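Long-range contacts in DNA polymerase III, beta subunit (Eubacterium rectale, PDB 3T0P), which probably encircles DNA as a ring-shaped head-to-tail homodimer, tethering DNA polymerases and other proteins and giving them processivity: residues C33-A38 with D114-I119; N85-E90 with T97-E102; S127-Q132 with D212-I217; D254-I259 with N338-N343; L274-D279 with S298-M303. All coordinates share one frame; numbering follows the deposited sequence.

Contact 1: C33-A38 with D114-I119; sequences CILIDA and DDFSYI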
# COMPACT_ATOMS: atom_id res chain seq x y z
N CYS B 33 -4.18 24.23 8.01
CA CYS B 33 -5.61 24.47 7.76
C CYS B 33 -5.96 24.60 6.28
O CYS B 33 -5.13 24.95 5.44
CB CYS B 33 -6.10 25.70 8.52
SG CYS B 33 -5.95 25.58 10.32
N ILE B 34 -7.25 24.38 6.01
CA ILE B 34 -7.92 24.61 4.74
C ILE B 34 -8.78 25.85 4.96
O ILE B 34 -9.54 25.90 5.93
CB ILE B 34 -8.75 23.39 4.24
CG1 ILE B 34 -7.84 22.28 3.72
CG2 ILE B 34 -9.77 23.82 3.16
CD1 ILE B 34 -8.50 20.94 3.60
N LEU B 35 -8.66 26.86 4.11
CA LEU B 35 -9.53 28.00 4.21
C LEU B 35 -10.83 27.78 3.43
O LEU B 35 -10.80 27.36 2.27
CB LEU B 35 -8.84 29.26 3.68
CG LEU B 35 -9.60 30.56 3.88
CD1 LEU B 35 -9.49 31.02 5.32
CD2 LEU B 35 -9.11 31.62 2.94
N ILE B 36 -11.97 28.09 4.06
CA ILE B 36 -13.25 28.11 3.39
C ILE B 36 -13.59 29.59 3.22
O ILE B 36 -13.80 30.29 4.21
CB ILE B 36 -14.39 27.32 4.08
CG1 ILE B 36 -13.97 25.88 4.45
CG2 ILE B 36 -15.67 27.34 3.22
CD1 ILE B 36 -14.88 25.25 5.43
N ASP B 37 -13.55 30.09 1.97
CA ASP B 37 -13.90 31.47 1.68
C ASP B 37 -15.23 31.50 0.96
O ASP B 37 -15.34 31.09 -0.19
CB ASP B 37 -12.80 32.17 0.85
CG ASP B 37 -12.97 33.68 0.71
OD1 ASP B 37 -14.13 34.15 0.72
OD2 ASP B 37 -11.96 34.38 0.58
N ALA B 38 -16.26 31.93 1.67
CA ALA B 38 -17.61 32.09 1.14
C ALA B 38 -18.06 33.55 1.37
O ALA B 38 -19.22 33.79 1.68
CB ALA B 38 -18.54 31.12 1.83
N ASP B 114 -8.19 35.60 8.76
CA ASP B 114 -7.29 36.77 8.78
C ASP B 114 -5.81 36.38 9.02
O ASP B 114 -4.92 37.15 8.69
CB ASP B 114 -7.75 37.77 9.85
CG ASP B 114 -9.11 38.38 9.59
N ASP B 115 -5.57 35.17 9.57
CA ASP B 115 -4.24 34.62 9.83
C ASP B 115 -3.70 33.91 8.58
O ASP B 115 -2.48 33.74 8.43
CB ASP B 115 -4.32 33.64 11.01
N PHE B 116 -4.62 33.49 7.68
CA PHE B 116 -4.33 32.77 6.44
C PHE B 116 -3.72 33.70 5.38
O PHE B 116 -4.26 34.77 5.10
CB PHE B 116 -5.62 32.11 5.88
CG PHE B 116 -5.40 31.08 4.80
CD1 PHE B 116 -5.14 29.75 5.12
CD2 PHE B 116 -5.46 31.43 3.45
CE1 PHE B 116 -4.93 28.80 4.11
CE2 PHE B 116 -5.23 30.48 2.45
CZ PHE B 116 -4.98 29.17 2.79
N SER B 117 -2.61 33.26 4.78
CA SER B 117 -1.95 33.99 3.70
C SER B 117 -2.55 33.52 2.37
O SER B 117 -2.35 32.37 1.96
CB SER B 117 -0.44 33.77 3.75
OG SER B 117 0.20 34.66 2.85
N TYR B 118 -3.37 34.37 1.76
CA TYR B 118 -4.08 34.09 0.52
C TYR B 118 -3.15 33.94 -0.65
O TYR B 118 -2.06 34.53 -0.66
CB TYR B 118 -5.06 35.21 0.20
CG TYR B 118 -6.38 35.10 0.92
CD1 TYR B 118 -6.47 35.37 2.29
CD2 TYR B 118 -7.55 34.81 0.23
CE1 TYR B 118 -7.69 35.30 2.96
CE2 TYR B 118 -8.77 34.77 0.88
CZ TYR B 118 -8.84 35.03 2.25
OH TYR B 118 -10.04 34.98 2.91
N ILE B 119 -3.59 33.17 -1.66
CA ILE B 119 -2.82 33.00 -2.89
C ILE B 119 -2.73 34.39 -3.53
O ILE B 119 -3.77 35.05 -3.64
CB ILE B 119 -3.49 31.95 -3.80
CG1 ILE B 119 -3.41 30.53 -3.16
CG2 ILE B 119 -2.90 32.01 -5.21
CD1 ILE B 119 -4.37 29.52 -3.74
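Leu-35 lies over one face of the Phe-116 ring. Its CB is 3.8 Å from the centroid of that ring and 2° off the normal, a CH-pi contact at the middle of the face. The first torsion of Leu-35 sets CG anti to the backbone N (chi1 -173°), which carries both methyls toward the loop 114-119. Leu-35 CD2 reaches Phe-116 CD2 at 3.7 Å. The same methyl meets the second aromatic ring, with Leu-35 CD2 3.5 Å from Tyr-118 CZ, and these two side chains run at about a right angle. Near the plane of the Phe-116 ring, at its edge, sits the carbonyl O of Cys-33. With an alanine in place of Phe-116, Leu-35 CB would probably lose its aromatic cover and a gap would open between strand and loop.

Farther along, Tyr-118 OH donates to Asp-37 OD2 at 3.1 Å. The hydroxyl comes from above the carboxylate plane, while OD2 lies at the ring edge, in plane. The two planes are 85° apart. Asp-37 OD1 bonds to Ser-39 OG, so both oxygens of the carboxylate are held.

The contact is buried packing in the N-terminal domain. Strand 33-38 runs between strands 66-71 and 43-48. The loop covers this part of the sheet, with Phe-116 and Tyr-118 also on Met-46 and Tyr-118 on Ile-67. Ile-36 packs instead on Leu-4 of strand 3-7.

Contact 2: N85-E90 with T97-E102; sequences NDVTIE and TVISCE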
# COMPACT_ATOMS: atom_id res chain seq x y z
N ASN B 85 -24.94 12.94 1.51
CA ASN B 85 -26.08 13.84 1.55
C ASN B 85 -25.55 15.26 1.61
O ASN B 85 -24.35 15.45 1.42
CB ASN B 85 -26.96 13.51 2.73
CG ASN B 85 -28.43 13.84 2.50
OD1 ASN B 85 -28.80 14.93 2.02
ND2 ASN B 85 -29.30 12.90 2.85
N ASP B 86 -26.41 16.25 1.83
CA ASP B 86 -25.95 17.64 1.91
C ASP B 86 -25.31 17.89 3.23
O ASP B 86 -25.78 17.44 4.27
CB ASP B 86 -27.10 18.61 1.69
CG ASP B 86 -27.61 18.61 0.27
OD1 ASP B 86 -26.85 18.17 -0.65
OD2 ASP B 86 -28.75 19.06 0.06
N VAL B 87 -24.19 18.57 3.18
CA VAL B 87 -23.42 18.90 4.36
C VAL B 87 -23.63 20.38 4.67
O VAL B 87 -23.45 21.22 3.79
CB VAL B 87 -21.92 18.58 4.14
CG1 VAL B 87 -21.08 19.01 5.34
CG2 VAL B 87 -21.72 17.09 3.85
N THR B 88 -24.00 20.68 5.92
CA THR B 88 -24.12 22.06 6.35
C THR B 88 -22.89 22.37 7.21
O THR B 88 -22.50 21.58 8.08
CB THR B 88 -25.45 22.30 7.09
OG1 THR B 88 -26.50 21.94 6.20
CG2 THR B 88 -25.63 23.75 7.54
N ILE B 89 -22.29 23.52 6.94
CA ILE B 89 -21.18 24.07 7.69
C ILE B 89 -21.65 25.40 8.25
O ILE B 89 -22.01 26.30 7.48
CB ILE B 89 -19.85 24.22 6.89
CG1 ILE B 89 -19.43 22.87 6.24
CG2 ILE B 89 -18.74 24.78 7.82
CD1 ILE B 89 -18.24 22.99 5.24
N GLU B 90 -21.63 25.53 9.58
CA GLU B 90 -22.03 26.72 10.29
C GLU B 90 -20.96 27.10 11.31
O GLU B 90 -20.49 26.24 12.06
CB GLU B 90 -23.38 26.50 10.97
CG GLU B 90 -24.03 27.79 11.43
CD GLU B 90 -25.54 27.82 11.50
OE1 GLU B 90 -26.18 26.75 11.38
OE2 GLU B 90 -26.10 28.93 11.70
N THR B 97 -17.37 25.67 15.08
CA THR B 97 -17.89 25.20 13.81
C THR B 97 -18.71 23.93 14.01
O THR B 97 -18.26 22.96 14.64
CB THR B 97 -16.71 24.98 12.82
OG1 THR B 97 -15.97 26.20 12.73
CG2 THR B 97 -17.17 24.57 11.41
N VAL B 98 -19.90 23.93 13.41
CA VAL B 98 -20.80 22.77 13.36
C VAL B 98 -20.87 22.29 11.92
O VAL B 98 -21.17 23.07 11.01
CB VAL B 98 -22.21 23.04 13.92
CG1 VAL B 98 -22.93 21.72 14.19
CG2 VAL B 98 -22.15 23.89 15.19
N ILE B 99 -20.56 21.03 11.72
CA ILE B 99 -20.63 20.36 10.43
C ILE B 99 -21.71 19.31 10.61
O ILE B 99 -21.58 18.45 11.49
CB ILE B 99 -19.27 19.78 9.97
CG1 ILE B 99 -18.16 20.87 9.97
CG2 ILE B 99 -19.43 19.13 8.60
CD1 ILE B 99 -16.70 20.36 9.73
N SER B 100 -22.79 19.41 9.84
CA SER B 100 -23.92 18.50 10.02
C SER B 100 -24.36 17.89 8.69
O SER B 100 -24.20 18.49 7.63
CB SER B 100 -25.07 19.19 10.75
OG SER B 100 -25.76 20.09 9.90
N CYS B 101 -24.83 16.65 8.75
CA CYS B 101 -25.24 15.89 7.58
C CYS B 101 -26.16 14.79 8.05
O CYS B 101 -25.75 14.00 8.89
CB CYS B 101 -24.02 15.31 6.87
SG CYS B 101 -24.41 14.42 5.35
N GLU B 102 -27.39 14.73 7.50
CA GLU B 102 -28.43 13.76 7.85
C GLU B 102 -28.70 13.91 9.35
O GLU B 102 -28.99 15.03 9.78
CB GLU B 102 -28.07 12.30 7.45
CG GLU B 102 -28.02 12.09 5.94
CD GLU B 102 -27.86 10.67 5.40
OE1 GLU B 102 -27.89 9.71 6.20
OE2 GLU B 102 -27.67 10.54 4.17
O HOH W 1 -28.07 16.38 5.27
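Thr-88 and Ser-100 face each other as a hydrogen-bonded pair of an antiparallel beta hairpin. Thr-88 N donates to Ser-100 O at 2.8 Å, and Ser-100 N returns the bond to Thr-88 O at 2.8 Å. Glu-90 and Val-98 repeat the pattern, with Val-98 N 2.7 Å from Glu-90 O and Glu-90 N bonded to Val-98 O. Between these pairs, Ile-89 and Ile-99 form a non-hydrogen-bonded pair. Their backbone groups turn outward and bond to the flanking strands, Ile-89 with Leu-4 and Ile-99 with Phe-106.

At the open end of the hairpin the ladder stops and a water takes over. It donates to Asp-86 O at 2.7 Å and accepts from Glu-102 N at 2.9 Å. The side chains add a further link, from Asn-85 ND2 to Glu-102 OE2 at 3.2 Å. Asn-85 CG is anti to the backbone N (chi1 -150°), which swings the amide toward Glu-102. This bond is fairly straight (161°) and lies in the amide plane. It reaches OE2 on the anti side, 30° out of the carboxylate plane, with the two flat groups nearly perpendicular. The other end of the amide is also used, as Asn-85 OD1 accepts from Asp-86 N at 2.7 Å. OD1 and one N-H of this amide are thus used. Thr-97 OG1 bonds to Phe-95 O.

Val-87 CG1 packs on Ile-99 CG2 at 3.7 Å, on the buried face. Val-87 and Ile-89 meet Leu-11 of helix 8-18 there. In the sheet of the N-terminal domain, strand 86-91 is next to strand 3-7, and strand 96-101 is next to strand 104-109.

Contact 3: S127-Q132 with D212-I217; sequences SIVLSQ and DEDVVI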
# COMPACT_ATOMS: atom_id res chain seq x y z
N SER B 127 -1.17 32.47 -22.43
CA SER B 127 -1.62 31.16 -21.94
C SER B 127 -1.04 30.05 -22.80
O SER B 127 -0.95 30.20 -24.01
CB SER B 127 -3.13 31.07 -21.98
OG SER B 127 -3.57 31.40 -23.29
N ILE B 128 -0.67 28.95 -22.17
CA ILE B 128 -0.15 27.76 -22.83
C ILE B 128 -1.15 26.63 -22.54
O ILE B 128 -1.49 26.39 -21.39
CB ILE B 128 1.29 27.45 -22.31
CG1 ILE B 128 2.29 28.54 -22.75
CG2 ILE B 128 1.77 26.08 -22.76
CD1 ILE B 128 2.62 29.66 -21.67
N VAL B 129 -1.61 25.93 -23.57
CA VAL B 129 -2.52 24.81 -23.38
C VAL B 129 -1.82 23.45 -23.64
O VAL B 129 -1.27 23.23 -24.71
CB VAL B 129 -3.80 24.94 -24.24
CG1 VAL B 129 -4.73 23.75 -24.01
CG2 VAL B 129 -4.52 26.24 -23.96
N LEU B 130 -1.92 22.54 -22.69
CA LEU B 130 -1.46 21.15 -22.79
C LEU B 130 -2.59 20.25 -22.34
O LEU B 130 -3.37 20.66 -21.47
CB LEU B 130 -0.22 20.89 -21.89
CG LEU B 130 1.04 21.70 -22.15
CD1 LEU B 130 2.04 21.47 -21.05
CD2 LEU B 130 1.65 21.36 -23.48
N SER B 131 -2.67 19.02 -22.87
CA SER B 131 -3.67 18.10 -22.33
C SER B 131 -3.22 17.70 -20.95
O SER B 131 -2.03 17.82 -20.63
CB SER B 131 -3.88 16.87 -23.23
OG SER B 131 -2.78 15.99 -23.30
N GLN B 132 -4.16 17.31 -20.10
CA GLN B 132 -3.88 16.80 -18.77
C GLN B 132 -2.89 15.63 -18.90
O GLN B 132 -1.93 15.54 -18.13
CB GLN B 132 -5.18 16.32 -18.10
CG GLN B 132 -6.00 17.41 -17.44
CD GLN B 132 -7.26 16.87 -16.81
OE1 GLN B 132 -7.44 15.66 -16.62
NE2 GLN B 132 -8.19 17.76 -16.55
N ASP B 212 -8.27 14.08 -23.50
CA ASP B 212 -9.40 14.86 -24.01
C ASP B 212 -9.65 16.16 -23.21
O ASP B 212 -10.47 16.98 -23.63
CB ASP B 212 -10.66 13.97 -23.96
N GLU B 213 -9.02 16.32 -22.03
CA GLU B 213 -9.17 17.48 -21.16
C GLU B 213 -7.89 18.29 -21.19
O GLU B 213 -6.82 17.71 -21.32
CB GLU B 213 -9.50 17.04 -19.72
CG GLU B 213 -10.94 16.61 -19.50
CD GLU B 213 -11.28 16.33 -18.04
OE1 GLU B 213 -10.92 15.23 -17.55
OE2 GLU B 213 -11.89 17.20 -17.39
N ASP B 214 -7.98 19.61 -21.04
CA ASP B 214 -6.81 20.48 -21.11
C ASP B 214 -6.48 21.21 -19.80
O ASP B 214 -7.34 21.43 -18.95
CB ASP B 214 -7.02 21.52 -22.22
CG ASP B 214 -6.92 20.92 -23.60
OD1 ASP B 214 -5.99 20.12 -23.84
OD2 ASP B 214 -7.76 21.27 -24.46
N VAL B 215 -5.23 21.64 -19.71
CA VAL B 215 -4.66 22.45 -18.64
C VAL B 215 -4.23 23.79 -19.25
O VAL B 215 -3.51 23.81 -20.26
CB VAL B 215 -3.46 21.74 -17.91
CG1 VAL B 215 -3.00 22.56 -16.69
CG2 VAL B 215 -3.88 20.34 -17.45
N VAL B 216 -4.65 24.90 -18.64
CA VAL B 216 -4.21 26.22 -19.13
C VAL B 216 -3.10 26.68 -18.17
O VAL B 216 -3.25 26.63 -16.95
CB VAL B 216 -5.37 27.24 -19.28
CG1 VAL B 216 -4.85 28.58 -19.83
CG2 VAL B 216 -6.47 26.68 -20.18
N ILE B 217 -1.95 27.04 -18.73
CA ILE B 217 -0.79 27.43 -17.92
C ILE B 217 -0.43 28.90 -18.17
O ILE B 217 -0.39 29.33 -19.31
CB ILE B 217 0.41 26.46 -18.22
CG1 ILE B 217 0.04 25.00 -17.85
CG2 ILE B 217 1.70 26.89 -17.47
CD1 ILE B 217 1.01 23.92 -18.41
O HOH W 2 -8.73 20.12 -17.39
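Ser-127 CB lies 3.7 Å from Val-216 CG1. Ile-128 pairs with Ile-217 through two backbone bonds, its N to Ile-217 O and Ile-217 N to its own O. Val-129 points to the other face, where CG1 packs at 3.6 Å on Asp-214 CG, the side chains crossing at about a right angle. Leu-130 pairs with Val-215: its N is 3.2 Å from Val-215 O, and its O accepts from Val-215 N at 2.7 Å. Leu-130 CD1 also touches Ile-217 CD1 at 3.7 Å. At Ser-131 the side chain diverges from that of Asp-214. Ser-131 is the N-cap of the helix that follows, and its OG bonds to Thr-134 OG1. Gln-132 N donates to Glu-213 O at 3.0 Å. Gln-132 CG, anti to the carbonyl carbon (chi1 -83°), lies 3.6 Å from Val-215 CG2, and the extended chain (chi2 180°) carries the amide beside Glu-213 CB. A water bridges Gln-132 NE2 to Asp-214 O, and OE1 accepts from Gly-209 N.

This antiparallel pair belongs to the central domain. Strand 127-131 ends its sheet within the chain and leads into helix 132-140. Strand 214-220 has strand 223-228 on its other side, where Val-215 packs on Phe-228 and Ile-217 on Phe-226.

Contact 4: D254-I259 with N338-N343; sequences DTKVRI and NLYMVN. With PGR (R-1,2-propanediol), chain R.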
# COMPACT_ATOMS: atom_id res chain seq x y z
N ASP B 254 31.34 7.05 -30.01
CA ASP B 254 32.22 6.01 -30.56
C ASP B 254 31.51 4.65 -30.59
O ASP B 254 31.97 3.74 -31.25
CB ASP B 254 33.53 5.91 -29.75
CG ASP B 254 34.50 7.07 -29.93
OD1 ASP B 254 34.35 7.83 -30.93
OD2 ASP B 254 35.44 7.20 -29.10
N THR B 255 30.40 4.53 -29.87
CA THR B 255 29.62 3.30 -29.77
C THR B 255 28.13 3.63 -29.80
O THR B 255 27.68 4.52 -29.08
CB THR B 255 29.98 2.53 -28.46
OG1 THR B 255 31.40 2.45 -28.30
CG2 THR B 255 29.33 1.14 -28.38
N LYS B 256 27.36 2.88 -30.60
CA LYS B 256 25.91 2.99 -30.65
C LYS B 256 25.33 1.60 -30.45
O LYS B 256 25.73 0.66 -31.13
CB LYS B 256 25.43 3.62 -31.97
CG LYS B 256 23.91 3.79 -32.04
CD LYS B 256 23.44 4.10 -33.43
CE LYS B 256 21.94 4.13 -33.50
NZ LYS B 256 21.47 4.64 -34.81
N VAL B 257 24.40 1.47 -29.50
CA VAL B 257 23.79 0.18 -29.17
C VAL B 257 22.28 0.25 -29.37
O VAL B 257 21.62 1.14 -28.83
CB VAL B 257 24.15 -0.27 -27.72
CG1 VAL B 257 23.39 -1.52 -27.30
CG2 VAL B 257 25.66 -0.50 -27.58
N ARG B 258 21.74 -0.69 -30.13
CA ARG B 258 20.30 -0.82 -30.28
C ARG B 258 19.95 -2.05 -29.45
O ARG B 258 20.54 -3.10 -29.68
CB ARG B 258 19.90 -0.95 -31.78
CG ARG B 258 18.38 -1.01 -32.04
CD ARG B 258 17.81 0.32 -32.47
NE ARG B 258 16.34 0.30 -32.51
CZ ARG B 258 15.58 1.32 -32.91
NH1 ARG B 258 16.14 2.46 -33.31
NH2 ARG B 258 14.26 1.21 -32.91
N ILE B 259 19.06 -1.90 -28.44
CA ILE B 259 18.69 -2.96 -27.52
C ILE B 259 17.20 -2.88 -27.21
O ILE B 259 16.64 -1.79 -27.14
CB ILE B 259 19.57 -2.83 -26.22
CG1 ILE B 259 19.39 -4.02 -25.22
CG2 ILE B 259 19.39 -1.45 -25.52
CD1 ILE B 259 20.42 -4.06 -24.12
N ASN B 338 18.18 3.36 -28.21
CA ASN B 338 19.51 3.60 -28.73
C ASN B 338 20.36 4.16 -27.63
O ASN B 338 19.96 5.15 -26.99
CB ASN B 338 19.47 4.59 -29.90
CG ASN B 338 18.71 4.10 -31.08
OD1 ASN B 338 19.04 3.08 -31.67
ND2 ASN B 338 17.70 4.86 -31.47
N LEU B 339 21.48 3.50 -27.34
CA LEU B 339 22.45 3.96 -26.34
C LEU B 339 23.66 4.50 -27.09
O LEU B 339 24.11 3.85 -28.03
CB LEU B 339 22.84 2.85 -25.35
CG LEU B 339 21.69 2.02 -24.74
CD1 LEU B 339 22.24 0.82 -23.98
CD2 LEU B 339 20.79 2.85 -23.83
N TYR B 340 24.15 5.71 -26.75
CA TYR B 340 25.30 6.33 -27.40
C TYR B 340 26.38 6.56 -26.38
O TYR B 340 26.12 7.15 -25.33
CB TYR B 340 24.91 7.69 -28.07
CG TYR B 340 23.89 7.55 -29.17
CD1 TYR B 340 22.53 7.57 -28.88
CD2 TYR B 340 24.28 7.32 -30.48
CE1 TYR B 340 21.58 7.42 -29.89
CE2 TYR B 340 23.35 7.18 -31.49
CZ TYR B 340 22.00 7.24 -31.20
OH TYR B 340 21.08 7.10 -32.21
N MSE B 341 27.60 6.11 -26.69
CA MSE B 341 28.72 6.26 -25.76
C MSE B 341 29.94 6.73 -26.46
O MSE B 341 30.12 6.42 -27.63
CB MSE B 341 29.04 4.90 -25.09
CG MSE B 341 28.19 4.61 -23.88
SE MSE B 341 27.52 2.78 -23.84
CE MSE B 341 26.56 2.79 -25.63
N VAL B 342 30.84 7.37 -25.72
CA VAL B 342 32.16 7.75 -26.25
C VAL B 342 33.18 6.84 -25.61
O VAL B 342 33.89 6.11 -26.32
CB VAL B 342 32.53 9.24 -26.06
CG1 VAL B 342 33.95 9.50 -26.57
CG2 VAL B 342 31.54 10.15 -26.75
N ASN B 343 33.26 6.87 -24.27
CA ASN B 343 34.24 6.09 -23.51
C ASN B 343 33.71 5.79 -22.08
O ASN B 343 32.70 6.38 -21.67
CB ASN B 343 35.60 6.82 -23.51
CG ASN B 343 35.61 8.16 -22.83
OD1 ASN B 343 35.27 8.29 -21.65
ND2 ASN B 343 36.05 9.18 -23.56
C1 PGR R . 33.48 9.28 -33.64
C2 PGR R . 34.56 10.25 -33.13
C3 PGR R . 34.21 10.71 -31.70
O1 PGR R . 33.95 8.50 -34.74
O2 PGR R . 35.85 9.63 -33.14
O HOH W 3 37.41 8.38 -26.49
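Asp-254 and Thr-255 both face Met-341, a selenomethionine, in a classic beta bulge. Met-341 O accepts twice, from Asp-254 N at 2.7 Å and from Thr-255 N at 2.9 Å. Met-341 N returns a bond to Thr-255 O. Past the bulge the antiparallel ladder of the C-terminal domain is regular, with Val-257 paired to Leu-339. The bulge residue Asp-254 forms a salt bridge through OD2 with Lys-314. A weak hydrogen bond to its OD1 from a propanediol, probably left from crystallisation, is doubtful.

One face carries Lys-256, Arg-258, Asn-338 and Tyr-340. Lys-256 is extended from CB outward, with CG anti to the backbone N (chi1 -178°), and runs alongside Tyr-340 in the same direction. Lys-256 CG is 3.5 Å from Tyr-340 CE2, and CE is 3.4 Å from Tyr-340 OH. The ring also stacks edge-to-face with Tyr-253. A serine in place of Tyr-340 would probably leave the lysine methylenes without their neighbour and free to swing, and Tyr-253 without its aromatic mate. Next along, Arg-258 bends at chi2 and passes obliquely by Asn-338. Arg-258 CD comes 3.1 Å from Asn-338 OD1, and NH1 adds a weak bond to the same oxygen, with guanidinium and amide planes 67° apart.

The other face is buried and mostly apolar; Thr-255 OG1 on it bonds to Lys-314 O. It packs on strands 283-288 and 291-297, where Met-292 meets Val-257, Ile-259 and Leu-339. Here Ile-259 CG2 touches Leu-339 CD1 at 4.0 Å, and Met-341 CE touches Val-257 CG2 at 3.9 Å.

Contact 5: L274-D279 with S298-M303; sequences LVKEGD and SFIGSM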
# COMPACT_ATOMS: atom_id res chain seq x y z
N LEU B 274 20.64 -8.06 -5.71
CA LEU B 274 21.89 -8.42 -5.05
C LEU B 274 22.51 -7.26 -4.25
O LEU B 274 23.39 -7.49 -3.43
CB LEU B 274 22.89 -8.93 -6.07
CG LEU B 274 22.57 -10.28 -6.68
CD1 LEU B 274 23.50 -10.60 -7.79
CD2 LEU B 274 22.62 -11.40 -5.65
N VAL B 275 22.03 -6.05 -4.46
CA VAL B 275 22.53 -4.86 -3.80
C VAL B 275 21.40 -4.20 -2.94
O VAL B 275 20.37 -3.77 -3.46
CB VAL B 275 23.21 -3.91 -4.82
CG1 VAL B 275 24.49 -4.54 -5.36
CG2 VAL B 275 22.29 -3.57 -5.98
N LYS B 276 21.57 -4.24 -1.61
CA LYS B 276 20.58 -3.70 -0.65
C LYS B 276 21.19 -2.54 0.13
O LYS B 276 22.38 -2.59 0.44
CB LYS B 276 20.06 -4.80 0.32
CG LYS B 276 19.77 -6.19 -0.30
CD LYS B 276 18.35 -6.35 -0.88
CE LYS B 276 17.95 -7.82 -0.92
NZ LYS B 276 16.96 -8.13 -2.00
N GLU B 277 20.36 -1.51 0.44
CA GLU B 277 20.57 -0.21 1.13
C GLU B 277 22.02 0.09 1.63
O GLU B 277 22.52 1.19 1.35
CB GLU B 277 19.57 -0.03 2.28
N GLY B 278 22.64 -0.84 2.37
CA GLY B 278 24.00 -0.72 2.90
C GLY B 278 25.11 -0.97 1.88
O GLY B 278 26.30 -0.87 2.22
N ASP B 279 24.72 -1.30 0.63
CA ASP B 279 25.61 -1.58 -0.50
C ASP B 279 25.36 -0.59 -1.63
O ASP B 279 24.24 -0.11 -1.84
CB ASP B 279 25.39 -3.03 -1.01
CG ASP B 279 26.64 -3.89 -1.19
OD1 ASP B 279 27.70 -3.33 -1.55
OD2 ASP B 279 26.54 -5.13 -1.02
N SER B 298 28.08 -8.95 -5.13
CA SER B 298 27.98 -8.42 -3.78
C SER B 298 28.26 -9.52 -2.77
O SER B 298 28.64 -10.63 -3.17
CB SER B 298 26.60 -7.80 -3.54
OG SER B 298 25.56 -8.76 -3.41
N PHE B 299 28.08 -9.24 -1.47
CA PHE B 299 28.24 -10.24 -0.41
C PHE B 299 27.15 -11.32 -0.53
O PHE B 299 27.41 -12.46 -0.18
CB PHE B 299 28.21 -9.59 0.98
CG PHE B 299 29.43 -8.73 1.21
CD1 PHE B 299 30.69 -9.31 1.36
CD2 PHE B 299 29.33 -7.34 1.23
CE1 PHE B 299 31.82 -8.51 1.54
CE2 PHE B 299 30.47 -6.54 1.41
CZ PHE B 299 31.70 -7.14 1.57
N ILE B 300 25.98 -10.97 -1.09
CA ILE B 300 24.85 -11.90 -1.30
C ILE B 300 25.18 -12.93 -2.41
O ILE B 300 24.79 -14.09 -2.30
CB ILE B 300 23.56 -11.13 -1.61
CG1 ILE B 300 23.15 -10.26 -0.41
CG2 ILE B 300 22.44 -12.08 -2.00
CD1 ILE B 300 22.18 -9.17 -0.71
N GLY B 301 25.87 -12.50 -3.46
CA GLY B 301 26.25 -13.36 -4.58
C GLY B 301 26.50 -12.59 -5.86
O GLY B 301 26.70 -11.37 -5.83
N SER B 302 26.49 -13.29 -7.00
CA SER B 302 26.73 -12.60 -8.27
C SER B 302 25.67 -12.93 -9.33
O SER B 302 24.90 -13.88 -9.21
CB SER B 302 28.13 -12.90 -8.80
OG SER B 302 28.24 -14.29 -9.08
N MSE B 303 25.65 -12.11 -10.37
CA MSE B 303 24.77 -12.28 -11.50
C MSE B 303 25.53 -12.03 -12.79
O MSE B 303 26.34 -11.11 -12.87
CB MSE B 303 23.55 -11.36 -11.42
CG MSE B 303 22.49 -11.67 -12.48
SE MSE B 303 21.39 -10.10 -13.01
CE MSE B 303 22.88 -9.04 -13.93
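Asp-279 brings its carboxylate near the ring of Phe-299. Asp-279 OD2 is 4.2 Å from Phe-299 CD2 and approaches the ring obliquely. The second flat group is the Leu-274 carbonyl. Ser-298 OG donates to Leu-274 O from a position tilted 32° out of the carbonyl plane. The 2.5 Å between Ser-298 OG and Leu-274 O is short, and its exact length is open to doubt.

Ser-298 heads an ST turn in the link between strands 291-297 and 302-308 of the C-terminal domain. Ser-298 OG accepts from Ile-300 N at 3.2 Å. It sits between the backbone N and the carbonyl carbon (chi1 73°), from where it can take this bond and also donate to Leu-274 O. The hydroxyl thus joins the two loops. Ser-298 N also bonds to Gly-301 O, closing the turn. At the backbone angles of Gly-301 any CB would run into the carbonyl O of Ile-300, so a side chain would hardly fit.

The apolar part centres on Leu-274. Leu-274 CD2 rests on Ile-300 CG2 at 3.7 Å, and Ile-300 CD1 reaches Lys-276 CG at 3.9 Å. Lys-276 NZ turns back to Leu-273 O.

This surface forms part of the dimer interface of the ring. Ser-302 and Met-303, a selenomethionine, pair in an antiparallel ladder with a strand of the second subunit. Leu-274 and Ile-300 pack on Phe-106 and Ile-74 of that subunit, respectively. Within the chain, the other methyl of Leu-274, CD1, lies 3.5 Å from Ser-302 C and 3.7 Å from Met-303 CB.

The contacts follow the three domains of the chain. Contacts 1 and 2 lie in the N-terminal domain, contact 3 in the central one, and contacts 4 and 5 in the C-terminal one. Contact 2 is nested inside the loop closed by contact 1, and contact 5 inside that closed by contact 4. Contacts 1 and 2 touch, Ile-36 CD1 being 4.1 Å from Ile-89 CD1. Contacts 1 and 3 share one sheet that spans two domains, their centres 27 Å apart. Contacts 2 and 4 are about 63 Å apart between centres. Contact 5 borders the second subunit, whose Phe-106 belongs to its N-terminal domain, consistent with head-to-tail ring closure around DNA.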